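Local coordinates for protein putative acid phosphatase WZB (Escherichia coli, PDB 2WMY) that probably removes phosphate from phosphotyrosine residues of proteins, as a member of the low molecular weight protein tyrosine phosphatase family, at residues I11-T16 with L86-S91; A77-Y82 with P101-K106; M108-W113 with Q139-W144. The protein carries 1 engineered substitution. All coordinates share one frame; numbering follows the deposited sequence.

Contact 1 of 3, residues I11-T16 with L86-S91; sequences ILVICT and LVMEYS. With SO4 (sulfate ion), chain I.
Leu12, Ile14 and Leu86 carry the backbone pairing of two neighbouring parallel strands, which runs out where both chains leave the sheet. Leu86 N gives its hydrogen to Leu12 O at 2.9 Å. Leu86 O in turn takes one from Ile14 N, at 2.8 Å and close to the carbonyl direction. The third link, Met88 N to Ile14 O, is bent to 126° and weak at 3.1 Å, and the same oxygen also receives a CA-H contact from Val87.

Apolar packing covers both sides of this pair. On the side of Val13 and Leu86, CG1 of Val13 meets the methyl CE of Met88 at 3.5 Å. A bend at chi2 (-61°) turns the Met88 chain back along the first strand, while its CG lies 3.5 Å from Cys15 CB. On the reverse side Ile14 and Val87 stand next to each other pointing the same way, CB of Ile14 to CG1 of Val87 at 4.0 Å.

The strand ending in Cys15 runs into the phosphate-binding P-loop of this family, the CX5R motif from Cys15 to Arg21, with Cys15 the predicted nucleophile. A sulfate, probably from the crystallisation liquor, sits in this loop, consistent with the place of the substrate phosphate, Cys15 SG lying 3.3 Å from its O1.

Polar contacts gather at this end. Thr16 N donates to sulfate O3 over 3.2 Å, and Gly17, Ile19, Cys20 and Arg21 add further backbone N-H bonds to the anion. A water accepts from Thr16 OG1 and donates to Glu89 OE2, bridging the loop to the second segment; that carboxylate oxygen also forms a salt bridge with Arg21, and would thereby help position a predicted active-site residue. His92 bonds both Thr16 OG1 and Glu89 N.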
loop_
_atom_site.group_PDB
_atom_site.type_symbol
_atom_site.label_atom_id
_atom_site.label_comp_id
_atom_site.label_asym_id
_atom_site.label_seq_id
_atom_site.Cartn_x
_atom_site.Cartn_y
_atom_site.Cartn_z
ATOM N N ILE A 11 10.608 -1.519 1.654
ATOM C CA ILE A 11 9.192 -1.857 1.802
ATOM C C ILE A 11 8.410 -1.737 0.488
ATOM O O ILE A 11 8.455 -0.700 -0.189
ATOM C CB ILE A 11 8.498 -0.986 2.870
ATOM C CG1 ILE A 11 9.249 -1.039 4.201
ATOM C CG2 ILE A 11 7.051 -1.430 3.067
ATOM C CD1 ILE A 11 8.610 -0.163 5.266
ATOM N N LEU A 12 7.699 -2.804 0.132
ATOM C CA LEU A 12 6.805 -2.783 -1.023
ATOM C C LEU A 12 5.355 -2.799 -0.548
ATOM O O LEU A 12 4.898 -3.775 0.052
ATOM C CB LEU A 12 7.078 -3.977 -1.949
ATOM C CG LEU A 12 6.309 -3.994 -3.282
ATOM C CD1 LEU A 12 6.680 -2.801 -4.175
ATOM C CD2 LEU A 12 6.537 -5.300 -4.026
ATOM N N VAL A 13 4.636 -1.711 -0.810
ATOM C CA VAL A 13 3.220 -1.617 -0.463
ATOM C C VAL A 13 2.331 -2.102 -1.611
ATOM O O VAL A 13 2.473 -1.665 -2.749
ATOM C CB VAL A 13 2.839 -0.172 -0.081
ATOM C CG1 VAL A 13 1.388 -0.108 0.386
ATOM C CG2 VAL A 13 3.773 0.345 1.008
ATOM N N ILE A 14 1.397 -2.996 -1.319
ATOM C CA ILE A 14 0.652 -3.637 -2.395
ATOM C C ILE A 14 -0.863 -3.647 -2.221
ATOM O O ILE A 14 -1.383 -4.027 -1.162
ATOM C CB ILE A 14 1.123 -5.095 -2.585
ATOM C CG1 ILE A 14 2.644 -5.141 -2.772
ATOM C CG2 ILE A 14 0.380 -5.742 -3.752
ATOM C CD1 ILE A 14 3.243 -6.507 -2.583
ATOM N N CYS A 15 -1.566 -3.233 -3.277
ATOM C CA CYS A 15 -3.010 -3.392 -3.347
ATOM C C CYS A 15 -3.389 -4.094 -4.648
ATOM O O CYS A 15 -2.662 -4.970 -5.137
ATOM C CB CYS A 15 -3.753 -2.049 -3.190
ATOM S SG CYS A 15 -3.430 -0.764 -4.437
ATOM N N THR A 16 -4.527 -3.720 -5.211
ATOM C CA THR A 16 -4.971 -4.353 -6.445
ATOM C C THR A 16 -4.637 -3.509 -7.665
ATOM O O THR A 16 -3.841 -3.916 -8.507
ATOM C CB THR A 16 -6.459 -4.628 -6.402
ATOM O OG1 THR A 16 -6.734 -5.411 -5.241
ATOM C CG2 THR A 16 -6.905 -5.381 -7.650
ATOM N N LEU A 86 3.765 -5.331 2.235
ATOM C CA LEU A 86 2.568 -5.037 3.003
ATOM C C LEU A 86 1.371 -5.005 2.067
ATOM O O LEU A 86 1.302 -4.161 1.172
ATOM C CB LEU A 86 2.724 -3.708 3.755
ATOM C CG LEU A 86 3.782 -3.738 4.865
ATOM C CD1 LEU A 86 3.883 -2.399 5.562
ATOM C CD2 LEU A 86 3.466 -4.844 5.874
ATOM N N VAL A 87 0.440 -5.935 2.264
ATOM C CA VAL A 87 -0.710 -6.047 1.372
ATOM C C VAL A 87 -1.997 -5.622 2.067
ATOM O O VAL A 87 -2.102 -5.686 3.288
ATOM C CB VAL A 87 -0.879 -7.456 0.781
ATOM C CG1 VAL A 87 0.419 -7.938 0.154
ATOM C CG2 VAL A 87 -1.359 -8.431 1.843
ATOM N N MET A 88 -2.970 -5.185 1.273
ATOM C CA MET A 88 -4.160 -4.550 1.813
ATOM C C MET A 88 -5.170 -5.576 2.314
ATOM O O MET A 88 -5.783 -5.391 3.362
ATOM C CB MET A 88 -4.786 -3.629 0.760
ATOM C CG MET A 88 -3.876 -2.481 0.327
ATOM S SD MET A 88 -3.484 -1.411 1.728
ATOM C CE MET A 88 -2.035 -0.541 1.117
ATOM N N GLU A 89 -5.316 -6.670 1.576
ATOM C CA GLU A 89 -6.387 -7.619 1.843
ATOM C C GLU A 89 -5.911 -9.041 2.118
ATOM O O GLU A 89 -4.877 -9.475 1.610
ATOM C CB GLU A 89 -7.368 -7.637 0.670
ATOM C CG GLU A 89 -7.965 -6.286 0.340
ATOM C CD GLU A 89 -8.965 -6.369 -0.789
ATOM O OE1 GLU A 89 -9.698 -7.374 -0.831
ATOM O OE2 GLU A 89 -9.022 -5.434 -1.626
ATOM N N TYR A 90 -6.687 -9.762 2.922
ATOM C CA TYR A 90 -6.455 -11.178 3.133
ATOM C C TYR A 90 -6.327 -11.886 1.790
ATOM O O TYR A 90 -5.392 -12.654 1.575
ATOM C CB TYR A 90 -7.581 -11.793 3.964
ATOM C CG TYR A 90 -7.501 -11.458 5.435
ATOM C CD1 TYR A 90 -6.540 -12.045 6.251
ATOM C CD2 TYR A 90 -8.384 -10.554 6.012
ATOM C CE1 TYR A 90 -6.460 -11.735 7.601
ATOM C CE2 TYR A 90 -8.313 -10.239 7.360
ATOM C CZ TYR A 90 -7.353 -10.832 8.148
ATOM O OH TYR A 90 -7.288 -10.515 9.483
ATOM N N SER A 91 -7.251 -11.606 0.876
ATOM C CA SER A 91 -7.213 -12.231 -0.444
ATOM C C SER A 91 -5.874 -12.002 -1.156
ATOM O O SER A 91 -5.441 -12.824 -1.958
ATOM C CB SER A 91 -8.372 -11.732 -1.310
ATOM O OG SER A 91 -8.345 -10.318 -1.411
HETATM S S SO4 I . -6.844 0.033 -5.525
HETATM O O1 SO4 I . -5.778 0.673 -6.306
HETATM O O2 SO4 I . -8.138 0.342 -6.143
HETATM O O3 SO4 I . -6.686 -1.428 -5.463
HETATM O O4 SO4 I . -6.778 0.552 -4.154
HETATM O O HOH W 1 -9.444 -5.457 -4.328
#

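Contact 2 of 3, residues A77-Y82 with P101-K106; sequences ALARQY and PEARGK
Lys106 reaches straight across to the turn Ala79 to Tyr82, its ammonium nitrogen held between two backbone carbonyls. Its CG sits between backbone N and carbonyl carbon (chi1 63°), and from there the chain is fully extended, bringing NZ 2.6 Å from Tyr82 O, head-on to that carbonyl. The second bond, NZ to Ala79 O at 3.0 Å, comes from above the carbonyl plane, about 45° out of it. Tyr82 N donates to the same Ala79 oxygen from the opposite face, so this acceptor is gripped by two donors. The positive charge of the ammonium group would probably polarise both carbonyls.

Beside the lysine, the methyls of Ala79 and Ala103 point at each other, CB to CB at 4.0 Å. The Tyr82 ring leads away from the contact, and its hydroxyl bonds Asn39. Lys106 N closes a backbone bond with Ala103 O, which sets the lysine just past the methyl contact.

Ala79 to Tyr82 forms a type I beta turn leading from helix 76-79 toward strand 84-87. Lys106 thus fastens the approach to one strand of the parallel sheet of this phosphatase fold to the approach to its neighbour, 107-109.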
loop_
_atom_site.group_PDB
_atom_site.type_symbol
_atom_site.label_atom_id
_atom_site.label_comp_id
_atom_site.label_asym_id
_atom_site.label_seq_id
_atom_site.Cartn_x
_atom_site.Cartn_y
_atom_site.Cartn_z
ATOM N N ALA A 77 9.595 -10.980 -9.422
ATOM C CA ALA A 77 10.898 -10.361 -9.631
ATOM C C ALA A 77 11.019 -9.062 -8.846
ATOM O O ALA A 77 12.057 -8.778 -8.260
ATOM C CB ALA A 77 11.135 -10.110 -11.124
ATOM N N LEU A 78 9.953 -8.269 -8.851
ATOM C CA LEU A 78 9.923 -7.012 -8.117
ATOM C C LEU A 78 10.040 -7.255 -6.626
ATOM O O LEU A 78 10.709 -6.505 -5.915
ATOM C CB LEU A 78 8.614 -6.274 -8.385
ATOM C CG LEU A 78 8.481 -4.918 -7.698
ATOM C CD1 LEU A 78 9.638 -3.998 -8.094
ATOM C CD2 LEU A 78 7.140 -4.289 -8.053
ATOM N N ALA A 79 9.367 -8.297 -6.150
ATOM C CA ALA A 79 9.328 -8.581 -4.721
ATOM C C ALA A 79 10.740 -8.808 -4.192
ATOM O O ALA A 79 11.041 -8.506 -3.042
ATOM C CB ALA A 79 8.444 -9.794 -4.445
ATOM N N ARG A 80 11.604 -9.311 -5.066
ATOM C CA ARG A 80 12.977 -9.657 -4.719
ATOM C C ARG A 80 13.781 -8.453 -4.238
ATOM O O ARG A 80 14.775 -8.609 -3.533
ATOM C CB ARG A 80 13.653 -10.294 -5.930
ATOM C CG ARG A 80 14.724 -11.300 -5.606
ATOM C CD ARG A 80 14.769 -12.352 -6.700
ATOM N NE ARG A 80 13.558 -13.164 -6.684
ATOM C CZ ARG A 80 12.958 -13.634 -7.770
ATOM N NH1 ARG A 80 13.447 -13.359 -8.974
ATOM N NH2 ARG A 80 11.859 -14.368 -7.653
ATOM N N GLN A 81 13.343 -7.254 -4.611
ATOM C CA GLN A 81 14.072 -6.038 -4.266
ATOM C C GLN A 81 13.597 -5.422 -2.952
ATOM O O GLN A 81 14.055 -4.349 -2.565
ATOM C CB GLN A 81 13.932 -5.002 -5.379
ATOM C CG GLN A 81 14.204 -5.532 -6.767
ATOM C CD GLN A 81 13.629 -4.629 -7.837
ATOM O OE1 GLN A 81 13.266 -3.480 -7.568
ATOM N NE2 GLN A 81 13.536 -5.144 -9.058
ATOM N N TYR A 82 12.674 -6.086 -2.270
ATOM C CA TYR A 82 12.148 -5.538 -1.025
ATOM C C TYR A 82 12.229 -6.531 0.133
ATOM O O TYR A 82 12.089 -7.743 -0.057
ATOM C CB TYR A 82 10.728 -4.992 -1.237
ATOM C CG TYR A 82 10.710 -3.852 -2.238
ATOM C CD1 TYR A 82 10.775 -2.528 -1.819
ATOM C CD2 TYR A 82 10.681 -4.105 -3.606
ATOM C CE1 TYR A 82 10.781 -1.482 -2.740
ATOM C CE2 TYR A 82 10.697 -3.073 -4.530
ATOM C CZ TYR A 82 10.742 -1.763 -4.091
ATOM O OH TYR A 82 10.757 -0.739 -5.013
ATOM N N PRO A 101 5.812 -17.321 -4.331
ATOM C CA PRO A 101 5.887 -18.229 -3.187
ATOM C C PRO A 101 7.039 -17.865 -2.256
ATOM O O PRO A 101 6.903 -18.008 -1.039
ATOM C CB PRO A 101 6.147 -19.592 -3.838
ATOM C CG PRO A 101 5.634 -19.462 -5.218
ATOM C CD PRO A 101 5.879 -18.038 -5.615
ATOM N N GLU A 102 8.154 -17.402 -2.816
ATOM C CA GLU A 102 9.339 -17.137 -2.001
ATOM C C GLU A 102 9.244 -15.818 -1.251
ATOM O O GLU A 102 10.112 -15.501 -0.445
ATOM C CB GLU A 102 10.625 -17.172 -2.836
ATOM C CG GLU A 102 11.303 -18.532 -2.899
ATOM C CD GLU A 102 11.272 -19.164 -4.284
ATOM O OE1 GLU A 102 10.585 -18.617 -5.172
ATOM O OE2 GLU A 102 11.945 -20.204 -4.483
ATOM N N ALA A 103 8.190 -15.054 -1.521
ATOM C CA ALA A 103 8.000 -13.753 -0.889
ATOM C C ALA A 103 6.978 -13.813 0.244
ATOM O O ALA A 103 6.900 -12.906 1.074
ATOM C CB ALA A 103 7.583 -12.720 -1.929
ATOM N N ARG A 104 6.201 -14.890 0.277
ATOM C CA ARG A 104 5.136 -15.049 1.261
ATOM C C ARG A 104 5.649 -14.939 2.697
ATOM O O ARG A 104 4.936 -14.465 3.583
ATOM C CB ARG A 104 4.421 -16.387 1.054
ATOM C CG ARG A 104 3.225 -16.609 1.967
ATOM C CD ARG A 104 2.250 -15.430 1.920
ATOM N NE ARG A 104 1.058 -15.681 2.727
ATOM C CZ ARG A 104 0.914 -15.315 3.999
ATOM N NH1 ARG A 104 1.884 -14.663 4.626
ATOM N NH2 ARG A 104 -0.205 -15.602 4.647
ATOM N N GLY A 105 6.890 -15.371 2.914
ATOM C CA GLY A 105 7.493 -15.370 4.236
ATOM C C GLY A 105 7.859 -14.002 4.786
ATOM O O GLY A 105 8.228 -13.866 5.957
ATOM N N LYS A 106 7.766 -12.983 3.942
ATOM C CA LYS A 106 8.086 -11.622 4.353
ATOM C C LYS A 106 6.921 -10.695 4.009
ATOM O O LYS A 106 7.088 -9.492 3.862
ATOM C CB LYS A 106 9.366 -11.142 3.669
ATOM C CG LYS A 106 9.255 -11.075 2.156
ATOM C CD LYS A 106 10.502 -10.473 1.516
ATOM C CE LYS A 106 10.604 -10.905 0.063
ATOM N NZ LYS A 106 11.710 -10.243 -0.679
#

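Contact 3 of 3, residues M108-W113 with Q139-W144; sequences MLFGHW and QASKRW
Trp144 packs its indole against the turn Leu109 to His112, its CB coming from helix 127-147 with a chi1 of -98° that lies well off the staggered positions and swings the ring toward the 108-113 segment. From CB, the ring atom CG passes close to Trp113 CD1. Trp144 CD1 comes next, 3.0 Å from Phe110 O at the ring edge. Trp144 NE1 then donates to Leu109 O over 3.2 Å, the acceptor lying in the indole plane and the hydrogen meeting a carbonyl lone pair.

One face of the six-membered ring of Trp144 is covered by Trp113, whose NE1 lies over the ring centre. The pair is T-shaped, with the two planes at 73° and NE1 of Trp113 3.3 Å from CD2 of Trp144. Trp144 CZ2 takes the CB of His112 at 4.1 Å. At the far end Trp144 CH2 meets Met108 SD at 3.7 Å, a Met-aromatic contact made at the ring edge.

Around this indole, the Phe110 ring packs on Ala140 CB, and its edge faces the Ser141 hydroxyl, which is bonded to Leu137 O. CB of Arg143 packs against CB of Trp113 (3.7 Å), and the extended arginine presents its guanidinium edge to Trp113 O, Arg143 NH1 bonding that in-plane oxygen at 2.9 Å. A water accepts from Trp113 N and donates to Phe110 O and Ala140 O.

The carbonyls of Leu109 and Phe110 in the turn, and of Trp113 just after it, are therefore met by an indole N-H, a water and a guanidinium, so the seam between the sheet's edge strand and the last helix combines aromatic packing with directional polar bonds.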
loop_
_atom_site.group_PDB
_atom_site.type_symbol
_atom_site.label_atom_id
_atom_site.label_comp_id
_atom_site.label_asym_id
_atom_site.label_seq_id
_atom_site.Cartn_x
_atom_site.Cartn_y
_atom_site.Cartn_z
ATOM N N MET A 108 3.118 -9.246 5.089
ATOM C CA MET A 108 2.121 -9.057 6.137
ATOM C C MET A 108 1.075 -8.041 5.680
ATOM O O MET A 108 1.277 -7.323 4.700
ATOM C CB MET A 108 2.781 -8.618 7.444
ATOM C CG MET A 108 3.748 -9.672 8.031
ATOM S SD MET A 108 4.701 -9.039 9.427
ATOM C CE MET A 108 3.428 -8.874 10.680
ATOM N N LEU A 109 -0.055 -8.012 6.370
ATOM C CA LEU A 109 -1.095 -7.044 6.061
ATOM C C LEU A 109 -0.643 -5.635 6.419
ATOM O O LEU A 109 0.080 -5.436 7.391
ATOM C CB LEU A 109 -2.374 -7.398 6.804
ATOM C CG LEU A 109 -2.945 -8.723 6.301
ATOM C CD1 LEU A 109 -3.955 -9.305 7.289
ATOM C CD2 LEU A 109 -3.566 -8.511 4.932
ATOM N N PHE A 110 -1.064 -4.664 5.618
ATOM C CA PHE A 110 -0.785 -3.271 5.905
ATOM C C PHE A 110 -1.402 -2.873 7.247
ATOM O O PHE A 110 -0.793 -2.156 8.032
ATOM C CB PHE A 110 -1.319 -2.375 4.790
ATOM C CG PHE A 110 -0.701 -1.011 4.779
ATOM C CD1 PHE A 110 0.436 -0.762 4.032
ATOM C CD2 PHE A 110 -1.237 0.013 5.541
ATOM C CE1 PHE A 110 1.018 0.478 4.031
ATOM C CE2 PHE A 110 -0.658 1.262 5.541
ATOM C CZ PHE A 110 0.467 1.497 4.787
ATOM N N GLY A 111 -2.615 -3.351 7.509
ATOM C CA GLY A 111 -3.291 -3.045 8.753
ATOM C C GLY A 111 -3.095 -4.117 9.813
ATOM O O GLY A 111 -3.976 -4.335 10.648
ATOM N N HIS A 112 -1.941 -4.779 9.787
ATOM C CA HIS A 112 -1.678 -5.866 10.729
ATOM C C HIS A 112 -1.881 -5.430 12.172
ATOM O O HIS A 112 -2.379 -6.196 12.987
ATOM C CB HIS A 112 -0.260 -6.424 10.570
ATOM C CG HIS A 112 0.078 -7.482 11.574
ATOM N ND1 HIS A 112 -0.195 -8.817 11.368
ATOM C CD2 HIS A 112 0.634 -7.398 12.807
ATOM C CE1 HIS A 112 0.190 -9.512 12.425
ATOM N NE2 HIS A 112 0.694 -8.674 13.314
ATOM N N TRP A 113 -1.501 -4.190 12.468
ATOM C CA TRP A 113 -1.512 -3.674 13.829
ATOM C C TRP A 113 -2.839 -3.039 14.247
ATOM O O TRP A 113 -2.966 -2.536 15.361
ATOM C CB TRP A 113 -0.354 -2.689 14.005
ATOM C CG TRP A 113 0.953 -3.332 13.665
ATOM C CD1 TRP A 113 1.769 -3.037 12.608
ATOM C CD2 TRP A 113 1.579 -4.410 14.367
ATOM N NE1 TRP A 113 2.868 -3.860 12.619
ATOM C CE2 TRP A 113 2.778 -4.710 13.691
ATOM C CE3 TRP A 113 1.247 -5.146 15.513
ATOM C CZ2 TRP A 113 3.647 -5.714 14.117
ATOM C CZ3 TRP A 113 2.114 -6.149 15.936
ATOM C CH2 TRP A 113 3.296 -6.423 15.237
ATOM N N GLN A 139 -3.675 5.365 10.200
ATOM C CA GLN A 139 -3.525 4.727 11.503
ATOM C C GLN A 139 -2.628 3.487 11.398
ATOM O O GLN A 139 -1.768 3.261 12.240
ATOM C CB GLN A 139 -4.901 4.354 12.081
ATOM C CG GLN A 139 -4.857 3.696 13.443
ATOM C CD GLN A 139 -6.241 3.423 14.014
ATOM O OE1 GLN A 139 -7.083 2.799 13.369
ATOM N NE2 GLN A 139 -6.474 3.886 15.235
ATOM N N ALA A 140 -2.828 2.694 10.352
ATOM C CA ALA A 140 -2.003 1.507 10.127
ATOM C C ALA A 140 -0.536 1.882 9.900
ATOM O O ALA A 140 0.377 1.198 10.388
ATOM C CB ALA A 140 -2.537 0.715 8.949
ATOM N N SER A 141 -0.323 2.970 9.159
ATOM C CA SER A 141 1.023 3.477 8.858
ATOM C C SER A 141 1.781 3.950 10.096
ATOM O O SER A 141 2.966 3.665 10.250
ATOM C CB SER A 141 0.958 4.633 7.852
ATOM O OG SER A 141 0.489 4.175 6.603
ATOM N N LYS A 142 1.104 4.703 10.959
ATOM C CA LYS A 142 1.733 5.171 12.190
ATOM C C LYS A 142 2.210 3.982 13.014
ATOM O O LYS A 142 3.310 3.990 13.551
ATOM C CB LYS A 142 0.773 6.045 13.011
ATOM C CG LYS A 142 0.489 7.411 12.392
ATOM C CD LYS A 142 -0.631 8.146 13.127
ATOM C CE LYS A 142 -1.031 9.424 12.398
ATOM N NZ LYS A 142 -2.304 10.021 12.917
ATOM N N ARG A 143 1.383 2.951 13.100
ATOM C CA ARG A 143 1.736 1.785 13.902
ATOM C C ARG A 143 2.850 0.947 13.277
ATOM O O ARG A 143 3.710 0.443 13.992
ATOM C CB ARG A 143 0.500 0.943 14.209
ATOM C CG ARG A 143 -0.572 1.740 14.934
ATOM C CD ARG A 143 -1.771 0.892 15.325
ATOM N NE ARG A 143 -2.711 1.669 16.128
ATOM C CZ ARG A 143 -3.783 1.166 16.728
ATOM N NH1 ARG A 143 -4.064 -0.126 16.628
ATOM N NH2 ARG A 143 -4.572 1.960 17.438
ATOM N N TRP A 144 2.853 0.812 11.951
ATOM C CA TRP A 144 3.965 0.132 11.289
ATOM C C TRP A 144 5.264 0.898 11.504
ATOM O O TRP A 144 6.323 0.300 11.652
ATOM C CB TRP A 144 3.704 -0.097 9.793
ATOM C CG TRP A 144 3.203 -1.487 9.484
ATOM C CD1 TRP A 144 2.002 -1.825 8.937
ATOM C CD2 TRP A 144 3.896 -2.721 9.723
ATOM N NE1 TRP A 144 1.904 -3.194 8.816
ATOM C CE2 TRP A 144 3.056 -3.765 9.289
ATOM C CE3 TRP A 144 5.144 -3.042 10.267
ATOM C CZ2 TRP A 144 3.421 -5.111 9.381
ATOM C CZ3 TRP A 144 5.510 -4.383 10.351
ATOM C CH2 TRP A 144 4.648 -5.398 9.916
HETATM O O HOH W 2 -0.799 -1.774 10.671
#

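In the fold
From the N terminus, strand 10-15 enters contact 1 first, and the chain must return as far as 86-91 before that contact closes a long loop. Contact 2 opens inside this loop, at 77-82, and closes only at 101-106, so the two cross; Leu12 against Tyr82 joins them directly. Contact 3 follows in series. Probable backbone bonds between Val87 and both Met108 and Phe110, on neighbouring strands, connect contacts 1 and 3. Contact 1 joins two central strands at the active-site end, contact 2 joins helix 76-79 and its turn to the loop before strand 107-109, and contact 3 joins that strand to helix 127-147.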